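Local coordinates for minor capsid protein (Cafeteriavirus-dependent mavirus, PDB 6G42) that forms the pentons of the marine virophage mavirus, five copies of a single jelly-roll protein probably assembling at each capsid vertex, at residues Leu11-Lys16 against Val34-Ser39; Tyr104-Val109 against Tyr240-Asn245. All blocks are in the same frame, centred on the assembly; numbering follows the deposited sequence.

Contact 1 of 2, residues Leu11-Lys16 against Val34-Ser39; sequences LNETIK and VDIFRS
Apolar contact dominates where Leu11, Glu13 and Ile15 meet Val34 and Ile36. Methyl meets methyl at one end, Leu11 CD2 lying 4.0 Å from Ile36 CG2; at the other, Ile15 extends its long branch until CD1 is 3.3 Å from CG2 of Val34. That reach follows from torsion, since Ile15 CG1 sits opposite its own carbonyl carbon (chi1 -51°) and the chain runs on extended to CD1.

The axes of 11-15 and 34-37 come within 8.5 Å, their directions 142° apart, with no hydrogen bond across. That spacing fits face-to-face packing of two sheets in the jelly-roll: 8-15 pairs with 296-305, whereas 33-37 pairs with 272-281, whose Phe273 also touches Leu11 and Ile36.

Glu13 contributes its aliphatic part and its carboxylate oxygen OE1. Its CG is 3.4 Å from Val34 CG1, and a bend at chi2 (66°) carries OE1 to 3.7 Å from Ile36 CG1, the two side chains passing in opposite senses.

The Arg38 guanidinium comes only loosely near Leu11 CD1; its hydrogen bonds go to the second subunit, NH1 to Leu218 O and NH2 to Asn230 O of that chain.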
loop_
_atom_site.group_PDB
_atom_site.type_symbol
_atom_site.label_atom_id
_atom_site.label_comp_id
_atom_site.label_asym_id
_atom_site.label_seq_id
_atom_site.Cartn_x
_atom_site.Cartn_y
_atom_site.Cartn_z
ATOM N N LEU C 11 -18.706 -1.980 24.054
ATOM C CA LEU C 11 -18.550 -0.957 25.093
ATOM C C LEU C 11 -17.673 0.199 24.588
ATOM O O LEU C 11 -16.488 0.015 24.307
ATOM C CB LEU C 11 -17.965 -1.587 26.366
ATOM C CG LEU C 11 -17.610 -0.704 27.566
ATOM C CD1 LEU C 11 -18.794 0.112 28.054
ATOM C CD2 LEU C 11 -17.086 -1.578 28.692
ATOM N N ASN C 12 -18.279 1.382 24.477
ATOM C CA ASN C 12 -17.592 2.604 24.047
ATOM C C ASN C 12 -17.177 3.423 25.259
ATOM O O ASN C 12 -17.823 3.364 26.311
ATOM C CB ASN C 12 -18.503 3.462 23.161
ATOM C CG ASN C 12 -18.842 2.786 21.849
ATOM O OD1 ASN C 12 -18.184 3.012 20.831
ATOM N ND2 ASN C 12 -19.856 1.932 21.870
ATOM N N GLU C 13 -16.101 4.188 25.104
ATOM C CA GLU C 13 -15.657 5.099 26.152
ATOM C C GLU C 13 -14.794 6.230 25.580
ATOM O O GLU C 13 -14.104 6.040 24.584
ATOM C CB GLU C 13 -14.910 4.315 27.238
ATOM C CG GLU C 13 -14.902 4.973 28.611
ATOM C CD GLU C 13 -16.266 5.078 29.289
ATOM O OE1 GLU C 13 -17.084 4.136 29.184
ATOM O OE2 GLU C 13 -16.514 6.106 29.958
ATOM N N THR C 14 -14.867 7.403 26.210
ATOM C CA THR C 14 -14.120 8.598 25.786
ATOM C C THR C 14 -13.550 9.383 26.970
ATOM O O THR C 14 -14.070 9.314 28.085
ATOM C CB THR C 14 -14.991 9.567 24.956
ATOM O OG1 THR C 14 -16.202 9.856 25.666
ATOM C CG2 THR C 14 -15.338 8.963 23.610
ATOM N N ILE C 15 -12.468 10.111 26.708
ATOM C CA ILE C 15 -11.888 11.050 27.667
ATOM C C ILE C 15 -11.734 12.376 26.946
ATOM O O ILE C 15 -10.992 12.465 25.973
ATOM C CB ILE C 15 -10.491 10.617 28.179
ATOM C CG1 ILE C 15 -10.497 9.173 28.680
ATOM C CG2 ILE C 15 -10.015 11.540 29.298
ATOM C CD1 ILE C 15 -9.103 8.608 28.869
ATOM N N LYS C 16 -12.465 13.385 27.411
ATOM C CA LYS C 16 -12.185 14.779 27.071
ATOM C C LYS C 16 -11.195 15.327 28.109
ATOM O O LYS C 16 -11.100 14.813 29.229
ATOM C CB LYS C 16 -13.485 15.592 27.050
ATOM C CG LYS C 16 -13.356 16.987 26.441
ATOM C CD LYS C 16 -14.611 17.399 25.674
ATOM C CE LYS C 16 -14.497 18.793 25.065
ATOM N NZ LYS C 16 -13.839 18.778 23.726
ATOM N N VAL C 34 -9.448 5.631 32.663
ATOM C CA VAL C 34 -10.908 5.675 32.666
ATOM C C VAL C 34 -11.479 4.643 33.619
ATOM O O VAL C 34 -11.062 3.484 33.608
ATOM C CB VAL C 34 -11.534 5.357 31.290
ATOM C CG1 VAL C 34 -12.985 5.813 31.271
ATOM C CG2 VAL C 34 -10.793 6.036 30.167
ATOM N N ASP C 35 -12.460 5.073 34.407
ATOM C CA ASP C 35 -13.285 4.167 35.194
ATOM C C ASP C 35 -14.589 3.932 34.448
ATOM O O ASP C 35 -15.418 4.836 34.331
ATOM C CB ASP C 35 -13.575 4.751 36.582
ATOM C CG ASP C 35 -12.328 4.844 37.455
ATOM O OD1 ASP C 35 -11.494 3.904 37.446
ATOM O OD2 ASP C 35 -12.195 5.861 38.170
ATOM N N ILE C 36 -14.748 2.717 33.929
ATOM C CA ILE C 36 -16.031 2.254 33.399
ATOM C C ILE C 36 -16.860 1.823 34.603
ATOM O O ILE C 36 -16.437 0.948 35.351
ATOM C CB ILE C 36 -15.879 1.060 32.419
ATOM C CG1 ILE C 36 -15.283 1.521 31.080
ATOM C CG2 ILE C 36 -17.223 0.367 32.179
ATOM C CD1 ILE C 36 -13.773 1.597 31.062
ATOM N N PHE C 37 -18.030 2.437 34.776
ATOM C CA PHE C 37 -18.915 2.162 35.908
ATOM C C PHE C 37 -20.357 2.183 35.400
ATOM O O PHE C 37 -20.783 3.158 34.779
ATOM C CB PHE C 37 -18.665 3.218 37.002
ATOM C CG PHE C 37 -19.374 2.976 38.327
ATOM C CD1 PHE C 37 -19.897 1.726 38.701
ATOM C CD2 PHE C 37 -19.469 4.023 39.242
ATOM C CE1 PHE C 37 -20.524 1.554 39.932
ATOM C CE2 PHE C 37 -20.090 3.849 40.473
ATOM C CZ PHE C 37 -20.617 2.614 40.819
ATOM N N ARG C 38 -21.080 1.086 35.631
ATOM C CA ARG C 38 -22.447 0.909 35.117
ATOM C C ARG C 38 -23.472 0.511 36.184
ATOM O O ARG C 38 -23.106 0.066 37.271
ATOM C CB ARG C 38 -22.440 -0.118 33.986
ATOM C CG ARG C 38 -21.503 0.265 32.846
ATOM C CD ARG C 38 -21.866 -0.440 31.553
ATOM N NE ARG C 38 -23.123 0.050 30.987
ATOM C CZ ARG C 38 -23.271 1.197 30.324
ATOM N NH1 ARG C 38 -22.240 2.021 30.125
ATOM N NH2 ARG C 38 -24.471 1.526 29.856
ATOM N N SER C 39 -24.753 0.678 35.858
ATOM C CA SER C 39 -25.847 0.404 36.807
ATOM C C SER C 39 -25.943 -1.081 37.133
ATOM O O SER C 39 -25.785 -1.478 38.289
ATOM C CB SER C 39 -27.191 0.899 36.268
ATOM O OG SER C 39 -27.171 2.297 36.089
#

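Contact 2 of 2, residues Tyr104-Val109 against Tyr240-Asn245; sequences YDYVDV and YLQQNN
Tyr106 and Asn245 bring the two backbones together, their CA atoms 6.3 Å apart, where the start of helix 106-120 meets the irregular loop 240-245. Asp105 occupies the N-cap, and Val107 N donates to its OD1 over 2.8 Å; this capping bond arrives on the anti side of the carboxylate.

Asn245 grips this helix start with both ends of its amide. Its OD1 receives the backbone N-H of Tyr106 at 2.8 Å in a nearly straight bond (171°), the donor tilted from the carbonyl plane. Its ND2 donates a hydrogen bond to Asp105 OD1 at 3.2 Å, with the acceptor close to the amide plane but the carboxylate oxygen met from above its own plane. Asp105 OD1 therefore takes two N-H groups from opposite faces, which should hold the carboxylate in its capping position. A loop amide thus supplements the helix N-cap: it takes up the N-H of the first helical residue while supporting the capping carboxylate itself. The loop leaves strand 236-239, in the sheet holding 201-207 and 272-281, and meets a helix whose Tyr106 also touches Phe135 of strand 132-136.

The Tyr106 ring runs alongside Asn245 in the reverse direction, and CD2 comes to 3.3 Å from OD1, with ring and amide planes 40° apart. Farther out, Asn244 O lies at the ring edge and Gln242 CG is 3.6 Å from Tyr106 OH, which also makes a weak hydrogen bond with Leu65 O.

Within the loop, a bend at chi2 (63°) places the Gln242 amide between Tyr240 OH and Asn244 O. Both ends of the amide are engaged: NE2 donates to Asn244 O at 2.9 Å and also bonds to Gln246 O, while OE1 accepts from Tyr240 OH at 2.7 Å.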
loop_
_atom_site.group_PDB
_atom_site.type_symbol
_atom_site.label_atom_id
_atom_site.label_comp_id
_atom_site.label_asym_id
_atom_site.label_seq_id
_atom_site.Cartn_x
_atom_site.Cartn_y
_atom_site.Cartn_z
ATOM N N TYR C 104 12.683 15.711 22.272
ATOM C CA TYR C 104 11.450 15.747 21.470
ATOM C C TYR C 104 11.615 16.251 20.025
ATOM O O TYR C 104 10.626 16.532 19.348
ATOM C CB TYR C 104 10.400 16.580 22.221
ATOM C CG TYR C 104 9.936 15.925 23.505
ATOM C CD1 TYR C 104 10.669 16.053 24.689
ATOM C CD2 TYR C 104 8.770 15.156 23.536
ATOM C CE1 TYR C 104 10.249 15.436 25.862
ATOM C CE2 TYR C 104 8.345 14.535 24.703
ATOM C CZ TYR C 104 9.084 14.680 25.864
ATOM O OH TYR C 104 8.654 14.058 27.018
ATOM N N ASP C 105 12.851 16.313 19.540
ATOM C CA ASP C 105 13.150 16.876 18.222
ATOM C C ASP C 105 14.498 16.335 17.731
ATOM O O ASP C 105 15.511 16.473 18.417
ATOM C CB ASP C 105 13.182 18.406 18.313
ATOM C CG ASP C 105 13.160 19.087 16.953
ATOM O OD1 ASP C 105 13.831 18.617 16.004
ATOM O OD2 ASP C 105 12.473 20.121 16.837
ATOM N N TYR C 106 14.510 15.736 16.541
ATOM C CA TYR C 106 15.747 15.179 15.968
ATOM C C TYR C 106 16.743 16.237 15.500
ATOM O O TYR C 106 17.910 15.912 15.269
ATOM C CB TYR C 106 15.445 14.177 14.837
ATOM C CG TYR C 106 14.808 12.895 15.348
ATOM C CD1 TYR C 106 15.477 12.072 16.264
ATOM C CD2 TYR C 106 13.536 12.512 14.939
ATOM C CE1 TYR C 106 14.891 10.917 16.750
ATOM C CE2 TYR C 106 12.952 11.353 15.420
ATOM C CZ TYR C 106 13.633 10.560 16.320
ATOM O OH TYR C 106 13.042 9.416 16.799
ATOM N N VAL C 107 16.290 17.487 15.366
ATOM C CA VAL C 107 17.193 18.624 15.126
ATOM C C VAL C 107 18.127 18.779 16.327
ATOM O O VAL C 107 19.343 18.900 16.149
ATOM C CB VAL C 107 16.436 19.952 14.862
ATOM C CG1 VAL C 107 17.408 21.115 14.698
ATOM C CG2 VAL C 107 15.562 19.846 13.615
ATOM N N ASP C 108 17.549 18.756 17.532
ATOM C CA ASP C 108 18.310 18.858 18.788
ATOM C C ASP C 108 19.300 17.713 18.987
ATOM O O ASP C 108 20.377 17.915 19.553
ATOM C CB ASP C 108 17.368 18.915 20.002
ATOM C CG ASP C 108 16.545 20.196 20.061
ATOM O OD1 ASP C 108 17.036 21.266 19.636
ATOM O OD2 ASP C 108 15.403 20.131 20.558
ATOM N N VAL C 109 18.930 16.514 18.539
ATOM C CA VAL C 109 19.840 15.364 18.573
ATOM C C VAL C 109 21.042 15.642 17.664
ATOM O O VAL C 109 22.177 15.323 18.015
ATOM C CB VAL C 109 19.113 14.047 18.197
ATOM C CG1 VAL C 109 20.084 12.883 18.030
ATOM C CG2 VAL C 109 18.087 13.696 19.265
ATOM N N TYR C 240 4.525 0.734 18.152
ATOM C CA TYR C 240 4.736 2.095 17.670
ATOM C C TYR C 240 5.964 2.178 16.761
ATOM O O TYR C 240 6.960 1.489 16.980
ATOM C CB TYR C 240 4.870 3.056 18.849
ATOM C CG TYR C 240 5.010 4.497 18.430
ATOM C CD1 TYR C 240 3.909 5.229 17.990
ATOM C CD2 TYR C 240 6.256 5.127 18.450
ATOM C CE1 TYR C 240 4.042 6.555 17.588
ATOM C CE2 TYR C 240 6.399 6.443 18.052
ATOM C CZ TYR C 240 5.294 7.156 17.620
ATOM O OH TYR C 240 5.452 8.464 17.230
ATOM N N LEU C 241 5.865 3.016 15.734
ATOM C CA LEU C 241 6.971 3.310 14.821
ATOM C C LEU C 241 7.048 4.825 14.598
ATOM O O LEU C 241 6.035 5.462 14.305
ATOM C CB LEU C 241 6.755 2.601 13.487
ATOM C CG LEU C 241 6.598 1.078 13.545
ATOM C CD1 LEU C 241 6.057 0.553 12.222
ATOM C CD2 LEU C 241 7.912 0.399 13.898
ATOM N N GLN C 242 8.245 5.390 14.736
ATOM C CA GLN C 242 8.458 6.813 14.501
ATOM C C GLN C 242 8.713 7.042 13.011
ATOM O O GLN C 242 9.760 6.652 12.485
ATOM C CB GLN C 242 9.620 7.332 15.348
ATOM C CG GLN C 242 9.733 8.852 15.420
ATOM C CD GLN C 242 8.534 9.524 16.084
ATOM O OE1 GLN C 242 8.059 9.082 17.137
ATOM N NE2 GLN C 242 8.047 10.612 15.477
ATOM N N GLN C 243 7.744 7.676 12.348
ATOM C CA GLN C 243 7.748 7.882 10.889
ATOM C C GLN C 243 8.521 9.127 10.441
ATOM O O GLN C 243 9.081 9.154 9.346
ATOM C CB GLN C 243 6.308 8.004 10.382
ATOM C CG GLN C 243 5.442 6.769 10.605
ATOM C CD GLN C 243 5.709 5.636 9.626
ATOM O OE1 GLN C 243 6.342 5.828 8.581
ATOM N NE2 GLN C 243 5.213 4.442 9.955
ATOM N N ASN C 244 8.528 10.152 11.288
ATOM C CA ASN C 244 9.047 11.476 10.938
ATOM C C ASN C 244 9.483 12.227 12.210
ATOM O O ASN C 244 9.616 11.622 13.272
ATOM C CB ASN C 244 7.963 12.242 10.169
ATOM C CG ASN C 244 6.702 12.448 10.984
ATOM O OD1 ASN C 244 6.587 11.968 12.112
ATOM N ND2 ASN C 244 5.740 13.152 10.409
ATOM N N ASN C 245 9.687 13.537 12.108
ATOM C CA ASN C 245 10.135 14.347 13.241
ATOM C C ASN C 245 8.975 15.040 13.982
ATOM O O ASN C 245 9.083 16.205 14.369
ATOM C CB ASN C 245 11.152 15.373 12.737
ATOM C CG ASN C 245 11.848 16.108 13.863
ATOM O OD1 ASN C 245 12.263 15.504 14.851
ATOM N ND2 ASN C 245 11.966 17.422 13.726
#

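In the fold
From the N terminus, strand 8-15 is followed by helix 19-22 and then strand 33-37; contact 1 closes this short excursion of 17 residues, setting an edge strand of the four-stranded sheet against a strand of the sheet containing 272-281. Contact 2 opens only later, at 104-109, and closes after 130 residues, at the loop between strands 236-239 and 248-264. The two are in series, neither crossing nor nesting. Contact 2 ties helix 106-120 to that loop, near the centre of the chain, whereas contact 1 lies peripherally; their centres are 33 Å apart and their nearest atoms about 17 Å. Both also touch the second subunit.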